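PDB 1H12: endo-1,4-beta-xylanase from Pseudoalteromonas haloplanktis, which cleaves internal beta-1,4 linkages of xylan, as a cold-adapted hydrolase of glycoside hydrolase family 8. Local coordinates for residues A[4-9]-A[354-359]; A[22-27]-A[364-369]; A[198-203]-A[279-284]; A[206-211]-A[395-400]. One frame throughout, in Å; residues are numbered along the deposited sequence.

Contact 1. Residues A[4-9]-A[354-359]; sequences NNPSSV and ASTNAG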
loop_
_atom_site.group_PDB
_atom_site.type_symbol
_atom_site.label_atom_id
_atom_site.label_comp_id
_atom_site.label_asym_id
_atom_site.label_seq_id
_atom_site.Cartn_x
_atom_site.Cartn_y
_atom_site.Cartn_z
ATOM N N ASN A 4 -2.653 -24.152 -2.633
ATOM C CA ASN A 4 -3.929 -23.781 -2.088
ATOM C C ASN A 4 -4.064 -24.083 -0.626
ATOM O O ASN A 4 -5.181 -23.944 -0.082
ATOM C CB ASN A 4 -5.045 -24.388 -2.892
ATOM C CG ASN A 4 -5.191 -25.865 -2.671
ATOM O OD1 ASN A 4 -4.287 -26.507 -2.249
ATOM N ND2 ASN A 4 -6.364 -26.375 -2.923
ATOM N N ASN A 5 -2.978 -24.389 0.044
ATOM C CA ASN A 5 -2.975 -24.606 1.471
ATOM C C ASN A 5 -1.862 -23.759 2.141
ATOM O O ASN A 5 -0.881 -24.269 2.655
ATOM C CB ASN A 5 -2.682 -26.111 1.733
ATOM C CG ASN A 5 -2.896 -26.510 3.168
ATOM O OD1 ASN A 5 -3.638 -25.813 3.924
ATOM N ND2 ASN A 5 -2.278 -27.660 3.584
ATOM N N PRO A 6 -2.007 -22.441 2.089
ATOM C CA PRO A 6 -0.946 -21.568 2.611
ATOM C C PRO A 6 -0.663 -21.844 4.043
ATOM O O PRO A 6 -1.562 -22.067 4.843
ATOM C CB PRO A 6 -1.512 -20.185 2.373
ATOM C CG PRO A 6 -2.985 -20.371 2.371
ATOM C CD PRO A 6 -3.176 -21.712 1.568
ATOM N N SER A 7 0.627 -21.812 4.397
ATOM C CA SER A 7 1.050 -22.090 5.755
ATOM C C SER A 7 0.542 -21.142 6.792
ATOM O O SER A 7 0.432 -19.950 6.544
ATOM C CB SER A 7 2.572 -22.127 5.818
ATOM O OG SER A 7 2.997 -22.536 7.121
ATOM N N SER A 8 0.243 -21.662 7.994
ATOM C CA SER A 8 -0.074 -20.835 9.156
ATOM C C SER A 8 1.163 -20.186 9.724
ATOM O O SER A 8 1.047 -19.372 10.607
ATOM C CB SER A 8 -0.746 -21.653 10.239
ATOM O OG SER A 8 0.078 -22.710 10.634
ATOM N N VAL A 9 2.323 -20.587 9.279
ATOM C CA VAL A 9 3.605 -19.988 9.710
ATOM C C VAL A 9 4.052 -19.072 8.597
ATOM O O VAL A 9 4.188 -19.484 7.451
ATOM C CB VAL A 9 4.702 -21.047 9.947
ATOM C CG1 VAL A 9 6.012 -20.453 10.339
ATOM C CG2 VAL A 9 4.254 -22.024 11.054
ATOM N N ALA A 354 -3.425 -15.641 0.192
ATOM C CA ALA A 354 -4.355 -16.121 1.208
ATOM C C ALA A 354 -5.476 -16.973 0.613
ATOM O O ALA A 354 -6.326 -17.428 1.387
ATOM C CB ALA A 354 -4.976 -14.968 1.998
ATOM N N SER A 355 -5.498 -17.186 -0.687
ATOM C CA SER A 355 -6.598 -17.939 -1.365
ATOM C C SER A 355 -6.383 -19.450 -1.216
ATOM O O SER A 355 -5.258 -19.938 -1.186
ATOM C CB SER A 355 -6.579 -17.622 -2.884
ATOM O OG SER A 355 -7.585 -18.462 -3.589
ATOM N N THR A 356 -7.512 -20.162 -1.180
ATOM C CA THR A 356 -7.473 -21.640 -1.178
ATOM C C THR A 356 -8.125 -22.252 -2.375
ATOM O O THR A 356 -8.384 -23.459 -2.367
ATOM C CB THR A 356 -8.078 -22.187 0.131
ATOM O OG1 THR A 356 -9.445 -21.790 0.250
ATOM C CG2 THR A 356 -7.385 -21.736 1.332
ATOM N N ASN A 357 -8.397 -21.458 -3.406
ATOM C CA ASN A 357 -9.119 -21.887 -4.582
ATOM C C ASN A 357 -8.223 -21.804 -5.815
ATOM O O ASN A 357 -7.960 -20.739 -6.343
ATOM C CB ASN A 357 -10.387 -21.047 -4.732
ATOM C CG ASN A 357 -11.287 -21.493 -5.850
ATOM O OD1 ASN A 357 -10.875 -21.852 -6.974
ATOM N ND2 ASN A 357 -12.596 -21.433 -5.557
ATOM N N ALA A 358 -7.744 -22.938 -6.304
ATOM C CA ALA A 358 -6.815 -22.971 -7.434
ATOM C C ALA A 358 -7.434 -22.443 -8.686
ATOM O O ALA A 358 -6.730 -21.794 -9.486
ATOM C CB ALA A 358 -6.254 -24.419 -7.598
ATOM N N GLY A 359 -8.704 -22.672 -8.922
ATOM C CA GLY A 359 -9.381 -22.127 -10.068
ATOM C C GLY A 359 -9.412 -20.583 -10.071
ATOM O O GLY A 359 -9.132 -19.968 -11.102
HETATM O O HOH W 1 -8.362 -25.535 -5.131
#
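The flat carboxamide of Asn4 lies beside the peptide carbonyl of Thr356. Thr356 O sits next to Asn4 CB (3.5 Å) and is displaced to one side of the amide plane, while a water stands toward the other side, 3.1 Å from Asn4 ND2. That water also accepts from Ala358 N at 2.9 Å and gives Thr356 O a weak bond, bridging the tail to the first turn of helix 358-369. The second carbonyl, Asn4 O, rests on aliphatic parts of Thr356: it lies 3.4 Å from CB and makes a CA-H...O contact with CA. With chi1 at 61°, Thr356 sets its methyl beside its own backbone N, where CG2 joins CB against Asn4 O, and OG1 is left to bond Asn307. Further along, Pro6 CD packs on Ser355 O at 3.9 Å. Ser355 OG accepts from Asn357 N in an ST turn (3.1 Å), and Asn357, the N-cap, binds Gln360 N. The N-terminal tail is therefore joined to this helix start without a direct hydrogen bond between the two segments; water serves as the polar link, and the positive end of the helix dipole would favour a water that offers its oxygen to Ala358 N.

Contact 2. Residues A[22-27]-A[364-369]; sequences QEMGKT and FFNEFW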
loop_
_atom_site.group_PDB
_atom_site.type_symbol
_atom_site.label_atom_id
_atom_site.label_comp_id
_atom_site.label_asym_id
_atom_site.label_seq_id
_atom_site.Cartn_x
_atom_site.Cartn_y
_atom_site.Cartn_z
ATOM N N GLN A 22 6.107 -18.598 -9.803
ATOM C CA GLN A 22 6.711 -19.917 -10.058
ATOM C C GLN A 22 5.705 -21.014 -9.803
ATOM O O GLN A 22 5.624 -21.988 -10.575
ATOM C CB GLN A 22 7.936 -20.086 -9.172
ATOM C CG GLN A 22 8.715 -21.336 -9.422
ATOM C CD GLN A 22 9.976 -21.297 -8.526
ATOM O OE1 GLN A 22 9.904 -21.326 -7.298
ATOM N NE2 GLN A 22 11.111 -21.119 -9.147
ATOM N N GLU A 23 4.943 -20.920 -8.716
ATOM C CA GLU A 23 3.872 -21.876 -8.473
ATOM C C GLU A 23 2.925 -21.963 -9.654
ATOM O O GLU A 23 2.430 -23.068 -9.997
ATOM C CB GLU A 23 3.069 -21.504 -7.207
ATOM C CG GLU A 23 3.867 -21.562 -5.926
ATOM C CD GLU A 23 3.081 -21.194 -4.687
ATOM O OE1 GLU A 23 1.819 -21.195 -4.750
ATOM O OE2 GLU A 23 3.736 -20.911 -3.628
ATOM N N MET A 24 2.678 -20.847 -10.311
ATOM C CA MET A 24 1.741 -20.748 -11.401
ATOM C C MET A 24 2.405 -21.127 -12.734
ATOM O O MET A 24 1.802 -20.968 -13.764
ATOM C CB MET A 24 1.167 -19.317 -11.478
ATOM C CG MET A 24 0.346 -18.963 -10.247
ATOM S SD MET A 24 -1.005 -20.123 -9.892
ATOM C CE MET A 24 -2.017 -19.849 -11.123
ATOM N N GLY A 25 3.625 -21.585 -12.691
ATOM C CA GLY A 25 4.294 -22.115 -13.903
ATOM C C GLY A 25 4.895 -21.107 -14.816
ATOM O O GLY A 25 5.217 -21.415 -15.995
ATOM N N LYS A 26 5.100 -19.870 -14.328
ATOM C CA LYS A 26 5.630 -18.850 -15.166
ATOM C C LYS A 26 7.145 -18.934 -15.269
ATOM O O LYS A 26 7.818 -19.468 -14.389
ATOM C CB LYS A 26 5.214 -17.441 -14.648
ATOM C CG LYS A 26 3.748 -17.301 -14.571
ATOM C CD LYS A 26 2.958 -17.784 -15.798
ATOM C CE LYS A 26 1.462 -17.593 -15.641
ATOM N NZ LYS A 26 0.686 -18.237 -16.802
ATOM N N THR A 27 7.670 -18.385 -16.328
ATOM C CA THR A 27 9.108 -18.364 -16.540
ATOM C C THR A 27 9.611 -16.921 -16.684
ATOM O O THR A 27 8.810 -15.985 -16.866
ATOM C CB THR A 27 9.471 -19.182 -17.880
ATOM O OG1 THR A 27 8.761 -18.570 -18.962
ATOM C CG2 THR A 27 8.901 -20.482 -17.837
ATOM N N PHE A 364 -7.315 -15.150 -11.618
ATOM C CA PHE A 364 -6.857 -13.838 -11.156
ATOM C C PHE A 364 -5.357 -13.692 -11.431
ATOM O O PHE A 364 -4.907 -12.623 -11.823
ATOM C CB PHE A 364 -7.189 -13.572 -9.717
ATOM C CG PHE A 364 -8.650 -13.210 -9.472
ATOM C CD1 PHE A 364 -9.034 -11.888 -9.555
ATOM C CD2 PHE A 364 -9.596 -14.173 -9.219
ATOM C CE1 PHE A 364 -10.370 -11.537 -9.384
ATOM C CE2 PHE A 364 -10.947 -13.827 -9.054
ATOM C CZ PHE A 364 -11.298 -12.495 -9.169
ATOM N N PHE A 365 -4.579 -14.754 -11.260
ATOM C CA PHE A 365 -3.176 -14.592 -11.482
ATOM C C PHE A 365 -2.869 -14.337 -12.963
ATOM O O PHE A 365 -2.076 -13.455 -13.322
ATOM C CB PHE A 365 -2.350 -15.781 -10.998
ATOM C CG PHE A 365 -0.890 -15.479 -11.081
ATOM C CD1 PHE A 365 -0.281 -14.753 -10.075
ATOM C CD2 PHE A 365 -0.129 -15.811 -12.189
ATOM C CE1 PHE A 365 1.040 -14.382 -10.187
ATOM C CE2 PHE A 365 1.211 -15.433 -12.263
ATOM C CZ PHE A 365 1.766 -14.719 -11.262
ATOM N N ASN A 366 -3.501 -15.132 -13.837
ATOM C CA ASN A 366 -3.247 -14.956 -15.264
ATOM C C ASN A 366 -3.736 -13.638 -15.803
ATOM O O ASN A 366 -3.110 -13.044 -16.688
ATOM C CB ASN A 366 -3.724 -16.189 -16.043
ATOM C CG ASN A 366 -2.728 -17.342 -15.811
ATOM O OD1 ASN A 366 -1.607 -17.180 -16.139
ATOM N ND2 ASN A 366 -3.109 -18.370 -15.145
ATOM N N GLU A 367 -4.825 -13.106 -15.260
ATOM C CA GLU A 367 -5.300 -11.790 -15.665
ATOM C C GLU A 367 -4.276 -10.719 -15.316
ATOM O O GLU A 367 -4.210 -9.696 -16.012
ATOM C CB GLU A 367 -6.640 -11.452 -15.058
ATOM C CG GLU A 367 -7.719 -12.290 -15.701
ATOM C CD GLU A 367 -9.093 -11.995 -15.218
ATOM O OE1 GLU A 367 -9.238 -10.887 -14.609
ATOM O OE2 GLU A 367 -10.034 -12.851 -15.513
ATOM N N PHE A 368 -3.543 -10.894 -14.237
ATOM C CA PHE A 368 -2.459 -9.961 -13.877
ATOM C C PHE A 368 -1.200 -10.186 -14.724
ATOM O O PHE A 368 -0.626 -9.253 -15.242
ATOM C CB PHE A 368 -2.130 -10.106 -12.395
ATOM C CG PHE A 368 -0.851 -9.453 -11.973
ATOM C CD1 PHE A 368 -0.706 -8.074 -11.913
ATOM C CD2 PHE A 368 0.239 -10.199 -11.655
ATOM C CE1 PHE A 368 0.438 -7.445 -11.568
ATOM C CE2 PHE A 368 1.434 -9.578 -11.310
ATOM C CZ PHE A 368 1.527 -8.213 -11.255
ATOM N N TRP A 369 -0.783 -11.426 -14.852
ATOM C CA TRP A 369 0.476 -11.740 -15.481
ATOM C C TRP A 369 0.455 -11.470 -16.990
ATOM O O TRP A 369 1.519 -11.207 -17.583
ATOM C CB TRP A 369 0.851 -13.203 -15.221
ATOM C CG TRP A 369 2.303 -13.550 -15.456
ATOM C CD1 TRP A 369 2.822 -14.222 -16.498
ATOM C CD2 TRP A 369 3.391 -13.174 -14.634
ATOM N NE1 TRP A 369 4.181 -14.315 -16.355
ATOM C CE2 TRP A 369 4.555 -13.665 -15.231
ATOM C CE3 TRP A 369 3.501 -12.432 -13.445
ATOM C CZ2 TRP A 369 5.778 -13.546 -14.663
ATOM C CZ3 TRP A 369 4.714 -12.296 -12.876
ATOM C CH2 TRP A 369 5.876 -12.815 -13.501
HETATM O O HOH W 2 -0.867 -20.311 -14.658
#
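Chi1 of -58° sets Lys26 CG beside the backbone N, and a single bend at chi2 (-47°) lays the chain across Trp369, from where the rest runs out straight to Asn366. Lys26 CG consequently lies over one face of the indole, 3.7 Å from the centroid of the five-membered ring in a CH-pi contact, with CB and CD alongside. Past the ring, Lys26 NZ donates to Asn366 OD1 at 2.6 Å, in the carbonyl plane and with a C=O...N angle of 148°. Water joins the polar end, bonding Met24 O (2.9 Å) and Asn366 ND2 (3.0 Å). Met24 deals with the neighbouring ring. Its CG covers a face of Phe365, 4.0 Å from the centroid, and its sulfur makes an oblique Met-aromatic contact at 5.4 Å. With an alanine at Lys26, Asn366 OD1 would probably lose this donor and that face of Trp369 its CG, CD and CE methylenes. Both gripping side chains flank Gly25, whose positive phi makes it the C-prime residue of a Schellman motif ending helix 20-23; its turn presents them to helix 358-369, which belongs to the alpha-helical (alpha/alpha)6 barrel of family 8 enzymes.

Contact 3. Residues A[198-203]-A[279-284]; sequences LTDPSY and EFDAWR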
loop_
_atom_site.group_PDB
_atom_site.type_symbol
_atom_site.label_atom_id
_atom_site.label_comp_id
_atom_site.label_asym_id
_atom_site.label_seq_id
_atom_site.Cartn_x
_atom_site.Cartn_y
_atom_site.Cartn_z
ATOM N N LEU A 198 -12.430 6.676 13.374
ATOM C CA LEU A 198 -12.381 6.539 11.916
ATOM C C LEU A 198 -11.067 5.946 11.437
ATOM O O LEU A 198 -9.977 6.501 11.750
ATOM C CB LEU A 198 -12.630 7.878 11.251
ATOM C CG LEU A 198 -12.749 7.846 9.739
ATOM C CD1 LEU A 198 -13.965 7.044 9.336
ATOM C CD2 LEU A 198 -12.785 9.272 9.168
ATOM N N THR A 199 -11.147 4.871 10.716
ATOM C CA THR A 199 -9.991 4.286 10.087
ATOM C C THR A 199 -10.324 4.009 8.614
ATOM O O THR A 199 -11.447 4.181 8.166
ATOM C CB THR A 199 -9.485 3.077 10.857
ATOM O OG1 THR A 199 -8.182 2.677 10.408
ATOM C CG2 THR A 199 -10.407 1.871 10.742
ATOM N N ASP A 200 -9.301 3.618 7.875
ATOM C CA ASP A 200 -9.394 3.275 6.444
ATOM C C ASP A 200 -8.835 1.887 6.355
ATOM O O ASP A 200 -7.640 1.698 6.614
ATOM C CB ASP A 200 -8.612 4.316 5.660
ATOM C CG ASP A 200 -8.591 4.126 4.179
ATOM O OD1 ASP A 200 -8.557 3.016 3.680
ATOM O OD2 ASP A 200 -8.587 5.220 3.469
ATOM N N PRO A 201 -9.653 0.868 6.102
ATOM C CA PRO A 201 -9.155 -0.513 6.072
ATOM C C PRO A 201 -7.886 -0.694 5.303
ATOM O O PRO A 201 -7.045 -1.492 5.711
ATOM C CB PRO A 201 -10.368 -1.303 5.567
ATOM C CG PRO A 201 -11.544 -0.542 6.155
ATOM C CD PRO A 201 -11.135 0.923 5.994
ATOM N N SER A 202 -7.741 -0.020 4.184
ATOM C CA SER A 202 -6.538 -0.174 3.347
ATOM C C SER A 202 -5.241 0.232 4.034
ATOM O O SER A 202 -4.173 -0.115 3.560
ATOM C CB SER A 202 -6.668 0.632 2.046
ATOM O OG SER A 202 -6.415 2.000 2.240
ATOM N N TYR A 203 -5.330 0.969 5.136
ATOM C CA TYR A 203 -4.159 1.377 5.868
ATOM C C TYR A 203 -3.633 0.301 6.811
ATOM O O TYR A 203 -2.563 0.431 7.399
ATOM C CB TYR A 203 -4.422 2.629 6.680
ATOM C CG TYR A 203 -4.770 3.891 5.920
ATOM C CD1 TYR A 203 -4.874 3.935 4.516
ATOM C CD2 TYR A 203 -4.983 5.076 6.607
ATOM C CE1 TYR A 203 -5.173 5.115 3.873
ATOM C CE2 TYR A 203 -5.298 6.250 5.963
ATOM C CZ TYR A 203 -5.379 6.283 4.585
ATOM O OH TYR A 203 -5.646 7.481 3.942
ATOM N N GLU A 279 -13.723 1.179 -3.398
ATOM C CA GLU A 279 -13.142 2.093 -4.366
ATOM C C GLU A 279 -11.625 1.931 -4.349
ATOM O O GLU A 279 -11.089 0.894 -3.966
ATOM C CB GLU A 279 -13.676 3.523 -4.153
ATOM C CG GLU A 279 -13.566 4.045 -2.750
ATOM C CD GLU A 279 -12.201 3.834 -2.111
ATOM O OE1 GLU A 279 -11.308 4.717 -2.185
ATOM O OE2 GLU A 279 -12.022 2.699 -1.577
ATOM N N PHE A 280 -10.895 2.945 -4.802
ATOM C CA PHE A 280 -9.474 2.831 -5.011
ATOM C C PHE A 280 -8.691 2.432 -3.766
ATOM O O PHE A 280 -7.832 1.572 -3.863
ATOM C CB PHE A 280 -8.976 4.148 -5.620
ATOM C CG PHE A 280 -9.915 4.582 -6.792
ATOM C CD1 PHE A 280 -9.823 3.914 -8.004
ATOM C CD2 PHE A 280 -11.020 5.478 -6.602
ATOM C CE1 PHE A 280 -10.696 4.210 -9.068
ATOM C CE2 PHE A 280 -11.867 5.743 -7.674
ATOM C CZ PHE A 280 -11.693 5.109 -8.875
ATOM N N ASP A 281 -8.960 3.047 -2.618
ATOM C CA ASP A 281 -8.292 2.627 -1.410
ATOM C C ASP A 281 -8.628 1.160 -1.096
ATOM O O ASP A 281 -7.752 0.351 -0.807
ATOM C CB ASP A 281 -8.654 3.485 -0.202
ATOM C CG ASP A 281 -7.795 4.692 0.000
ATOM O OD1 ASP A 281 -6.900 4.958 -0.881
ATOM O OD2 ASP A 281 -7.912 5.388 1.020
ATOM N N ALA A 282 -9.922 0.846 -1.141
ATOM C CA ALA A 282 -10.384 -0.477 -0.765
ATOM C C ALA A 282 -9.765 -1.572 -1.569
ATOM O O ALA A 282 -9.634 -2.702 -1.080
ATOM C CB ALA A 282 -11.892 -0.537 -0.787
ATOM N N TRP A 283 -9.365 -1.311 -2.810
ATOM C CA TRP A 283 -8.674 -2.294 -3.622
ATOM C C TRP A 283 -7.538 -2.961 -2.850
ATOM O O TRP A 283 -7.248 -4.137 -3.062
ATOM C CB TRP A 283 -8.017 -1.718 -4.865
ATOM C CG TRP A 283 -8.892 -1.142 -5.943
ATOM C CD1 TRP A 283 -10.260 -1.094 -6.025
ATOM C CD2 TRP A 283 -8.401 -0.495 -7.115
ATOM N NE1 TRP A 283 -10.620 -0.465 -7.179
ATOM C CE2 TRP A 283 -9.492 -0.075 -7.852
ATOM C CE3 TRP A 283 -7.116 -0.240 -7.611
ATOM C CZ2 TRP A 283 -9.325 0.603 -9.041
ATOM C CZ3 TRP A 283 -6.952 0.406 -8.771
ATOM C CH2 TRP A 283 -8.043 0.847 -9.472
ATOM N N ARG A 284 -6.834 -2.157 -2.049
ATOM C CA ARG A 284 -5.620 -2.639 -1.417
ATOM C C ARG A 284 -5.871 -3.546 -0.226
ATOM O O ARG A 284 -4.930 -4.180 0.238
ATOM C CB ARG A 284 -4.747 -1.429 -0.958
ATOM C CG ARG A 284 -4.329 -0.531 -2.099
ATOM C CD ARG A 284 -3.237 0.442 -1.714
ATOM N NE ARG A 284 -3.535 1.408 -0.658
ATOM C CZ ARG A 284 -4.121 2.575 -0.845
ATOM N NH1 ARG A 284 -4.673 2.876 -1.987
ATOM N NH2 ARG A 284 -4.121 3.450 0.104
HETATM O O HOH W 3 -2.256 0.898 1.924
HETATM O O HOH W 4 -5.867 7.255 1.348
#
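Asp200 and Asp281 meet at about a right angle, their carboxylate planes 48° apart and their OD2 atoms only 2.5 Å from each other. The CB of Asp200 also sits over the centre of the Tyr203 ring, 3.6 Å above its plane. At that ring's edge, in plane, a water accepts from Tyr203 OH at 2.6 Å and donates to Asp281 OD2 at 2.8 Å. Ser202 steadies the first carboxylate: its OG donates to Asp200 OD1 at 2.8 Å, approaching from above the carboxylate plane. Such a cluster of acids, with Glu78 and Asp144 close by, is consistent with the acidic cleft at the centre of the family 8 (alpha/alpha)6 barrel. Arg284 is turned so that Ser202 OG lies over one face of its guanidinium, and it forms a salt bridge to Asp281 OD1, NH1 at 3.2 Å, in which the hydrogen bonds from both NH1 and NH2 are weak. Its stronger partner is Tyr381, and NH2 also bridges to Glu78 and Asp144. Glu279 holds the turn behind Asp281, its OE1 accepting from Asp281 N and its OE2 from Ala282 N.

Contact 4. Residues A[206-211]-A[395-400]; sequences PAFYDY and GNFKFY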
loop_
_atom_site.group_PDB
_atom_site.type_symbol
_atom_site.label_atom_id
_atom_site.label_comp_id
_atom_site.label_asym_id
_atom_site.label_seq_id
_atom_site.Cartn_x
_atom_site.Cartn_y
_atom_site.Cartn_z
ATOM N N PRO A 206 -1.036 -5.611 8.998
ATOM C CA PRO A 206 -0.662 -6.068 10.336
ATOM C C PRO A 206 0.799 -6.519 10.446
ATOM O O PRO A 206 1.466 -6.205 11.420
ATOM C CB PRO A 206 -1.666 -7.176 10.638
ATOM C CG PRO A 206 -2.884 -6.758 9.857
ATOM C CD PRO A 206 -2.335 -6.179 8.560
ATOM N N ALA A 207 1.311 -7.189 9.420
ATOM C CA ALA A 207 2.674 -7.673 9.444
ATOM C C ALA A 207 3.661 -6.543 9.565
ATOM O O ALA A 207 4.751 -6.740 10.133
ATOM C CB ALA A 207 2.960 -8.513 8.215
ATOM N N PHE A 208 3.374 -5.373 8.990
ATOM C CA PHE A 208 4.291 -4.243 9.172
ATOM C C PHE A 208 4.466 -3.932 10.661
ATOM O O PHE A 208 5.557 -3.606 11.096
ATOM C CB PHE A 208 3.809 -2.973 8.452
ATOM C CG PHE A 208 4.018 -2.932 6.960
ATOM C CD1 PHE A 208 4.471 -4.011 6.238
ATOM C CD2 PHE A 208 3.770 -1.735 6.291
ATOM C CE1 PHE A 208 4.636 -3.911 4.860
ATOM C CE2 PHE A 208 3.905 -1.651 4.939
ATOM C CZ PHE A 208 4.335 -2.731 4.207
ATOM N N TYR A 209 3.377 -3.984 11.423
ATOM C CA TYR A 209 3.454 -3.629 12.835
ATOM C C TYR A 209 4.300 -4.658 13.596
ATOM O O TYR A 209 5.050 -4.295 14.511
ATOM C CB TYR A 209 2.073 -3.491 13.438
ATOM C CG TYR A 209 1.126 -2.628 12.621
ATOM C CD1 TYR A 209 1.454 -1.374 12.167
ATOM C CD2 TYR A 209 -0.122 -3.127 12.303
ATOM C CE1 TYR A 209 0.562 -0.636 11.426
ATOM C CE2 TYR A 209 -1.019 -2.381 11.543
ATOM C CZ TYR A 209 -0.693 -1.154 11.105
ATOM O OH TYR A 209 -1.625 -0.492 10.324
ATOM N N ASP A 210 4.184 -5.950 13.239
ATOM C CA ASP A 210 5.052 -6.943 13.846
ATOM C C ASP A 210 6.505 -6.711 13.509
ATOM O O ASP A 210 7.377 -6.884 14.361
ATOM C CB ASP A 210 4.628 -8.334 13.347
ATOM C CG ASP A 210 3.365 -8.843 13.978
ATOM O OD1 ASP A 210 3.349 -8.866 15.231
ATOM O OD2 ASP A 210 2.417 -9.220 13.292
ATOM N N TYR A 211 6.794 -6.296 12.263
ATOM C CA TYR A 211 8.157 -5.940 11.877
ATOM C C TYR A 211 8.626 -4.702 12.678
ATOM O O TYR A 211 9.759 -4.686 13.184
ATOM C CB TYR A 211 8.149 -5.662 10.358
ATOM C CG TYR A 211 9.456 -5.197 9.791
ATOM C CD1 TYR A 211 10.524 -6.040 9.622
ATOM C CD2 TYR A 211 9.618 -3.875 9.395
ATOM C CE1 TYR A 211 11.733 -5.577 9.101
ATOM C CE2 TYR A 211 10.785 -3.432 8.814
ATOM C CZ TYR A 211 11.868 -4.262 8.720
ATOM O OH TYR A 211 13.051 -3.740 8.235
ATOM N N GLY A 395 8.360 -13.449 -4.821
ATOM C CA GLY A 395 9.186 -13.724 -3.683
ATOM C C GLY A 395 10.188 -12.618 -3.359
ATOM O O GLY A 395 11.098 -12.884 -2.583
ATOM N N ASN A 396 9.990 -11.407 -3.853
ATOM C CA ASN A 396 10.915 -10.347 -3.626
ATOM C C ASN A 396 10.495 -9.376 -2.532
ATOM O O ASN A 396 11.265 -8.454 -2.223
ATOM C CB ASN A 396 11.183 -9.552 -4.921
ATOM C CG ASN A 396 12.132 -10.248 -5.850
ATOM O OD1 ASN A 396 11.730 -10.726 -6.971
ATOM N ND2 ASN A 396 13.349 -10.330 -5.465
ATOM N N PHE A 397 9.283 -9.498 -1.992
ATOM C CA PHE A 397 8.812 -8.604 -0.941
ATOM C C PHE A 397 9.155 -9.276 0.402
ATOM O O PHE A 397 8.483 -10.200 0.819
ATOM C CB PHE A 397 7.360 -8.286 -1.096
ATOM C CG PHE A 397 6.928 -7.060 -0.304
ATOM C CD1 PHE A 397 6.798 -7.085 1.051
ATOM C CD2 PHE A 397 6.686 -5.875 -0.948
ATOM C CE1 PHE A 397 6.383 -5.917 1.761
ATOM C CE2 PHE A 397 6.236 -4.746 -0.267
ATOM C CZ PHE A 397 6.134 -4.778 1.084
ATOM N N LYS A 398 10.274 -8.872 0.988
ATOM C CA LYS A 398 10.843 -9.520 2.164
ATOM C C LYS A 398 11.029 -8.535 3.289
ATOM O O LYS A 398 11.173 -7.343 3.064
ATOM C CB LYS A 398 12.177 -10.157 1.831
ATOM C CG LYS A 398 12.147 -11.193 0.734
ATOM C CD LYS A 398 13.516 -11.848 0.566
ATOM C CE LYS A 398 13.527 -12.972 -0.495
ATOM N NZ LYS A 398 14.844 -13.484 -0.728
ATOM N N PHE A 399 11.071 -9.054 4.525
ATOM C CA PHE A 399 11.365 -8.249 5.700
ATOM C C PHE A 399 12.824 -8.443 6.089
ATOM O O PHE A 399 13.253 -9.579 6.365
ATOM C CB PHE A 399 10.491 -8.639 6.883
ATOM C CG PHE A 399 9.044 -8.266 6.796
ATOM C CD1 PHE A 399 8.445 -7.712 5.666
ATOM C CD2 PHE A 399 8.234 -8.479 7.895
ATOM C CE1 PHE A 399 7.086 -7.391 5.677
ATOM C CE2 PHE A 399 6.872 -8.204 7.900
ATOM C CZ PHE A 399 6.306 -7.629 6.799
ATOM N N TYR A 400 13.585 -7.375 6.095
ATOM C CA TYR A 400 15.011 -7.393 6.456
ATOM C C TYR A 400 15.171 -6.783 7.847
ATOM O O TYR A 400 15.022 -5.592 8.050
ATOM C CB TYR A 400 15.833 -6.557 5.425
ATOM C CG TYR A 400 15.816 -7.117 4.037
ATOM C CD1 TYR A 400 14.811 -6.818 3.127
ATOM C CD2 TYR A 400 16.807 -7.999 3.617
ATOM C CE1 TYR A 400 14.814 -7.357 1.859
ATOM C CE2 TYR A 400 16.824 -8.517 2.352
ATOM C CZ TYR A 400 15.815 -8.223 1.465
ATOM O OH TYR A 400 15.838 -8.788 0.227
#
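Phe399 fits into a hollow on helix 206-215 made by Ala207, Phe208 and Tyr211, so that the extended C-terminal segment packs against a helix of the (alpha/alpha)6 barrel. Ala207 and Tyr211 are one turn apart, and the ring is the bump between them: its CZ touches Ala207 CB at 3.7 Å and its CD2 touches Tyr211 CB at the same distance. Phe399 CE2 reaches the backbone at the floor, 3.4 Å from Ala207 O. The Tyr211 ring forms one wall, its plane inclined at 53° to that of Phe399 in an oblique pairing. Phe208 forms another, crossing Phe399 at about a right angle and turning its edge to two rings: its CD1 lies 4.1 Å from Phe399 CZ and its CE1 4.1 Å from Phe397 CE1. Beyond the two segments, Phe208 stacks on Phe151, while Tyr12 meets Phe399 edge-to-face. Chi1 of 176° sets the Tyr211 ring opposite its own backbone N and stretches the phenol toward the other segment. A phenylalanine at Tyr211 would keep much of the wall, yet is likely to leave the carbonyl of Tyr400 without this donor. That bond, Tyr211 OH to Tyr400 O, is 2.7 Å long, with the hydroxyl 38° out of the carbonyl plane.

Overall arrangement
Contacts 1 and 2 use the two ends of helix 358-369, with centres 15 Å apart, and tie the N-terminal region to the same part of the barrel. Contacts 3 and 4 lie deeper and touch, Tyr203 O packing 3.2 Å from Tyr209 OH, so segments 198-203 and 206-211 carry one into the other. Contact 3 is the one nearest the chain centre, about 9 Å away, and the side chain of Arg284 is about 13 Å from the bound xylose. The link to that sugar's pocket runs through Trp283, which bonds Gln327 and packs on Asn382, both pocket residues. The centre of contact 2 lies about 26 Å from that of contact 3.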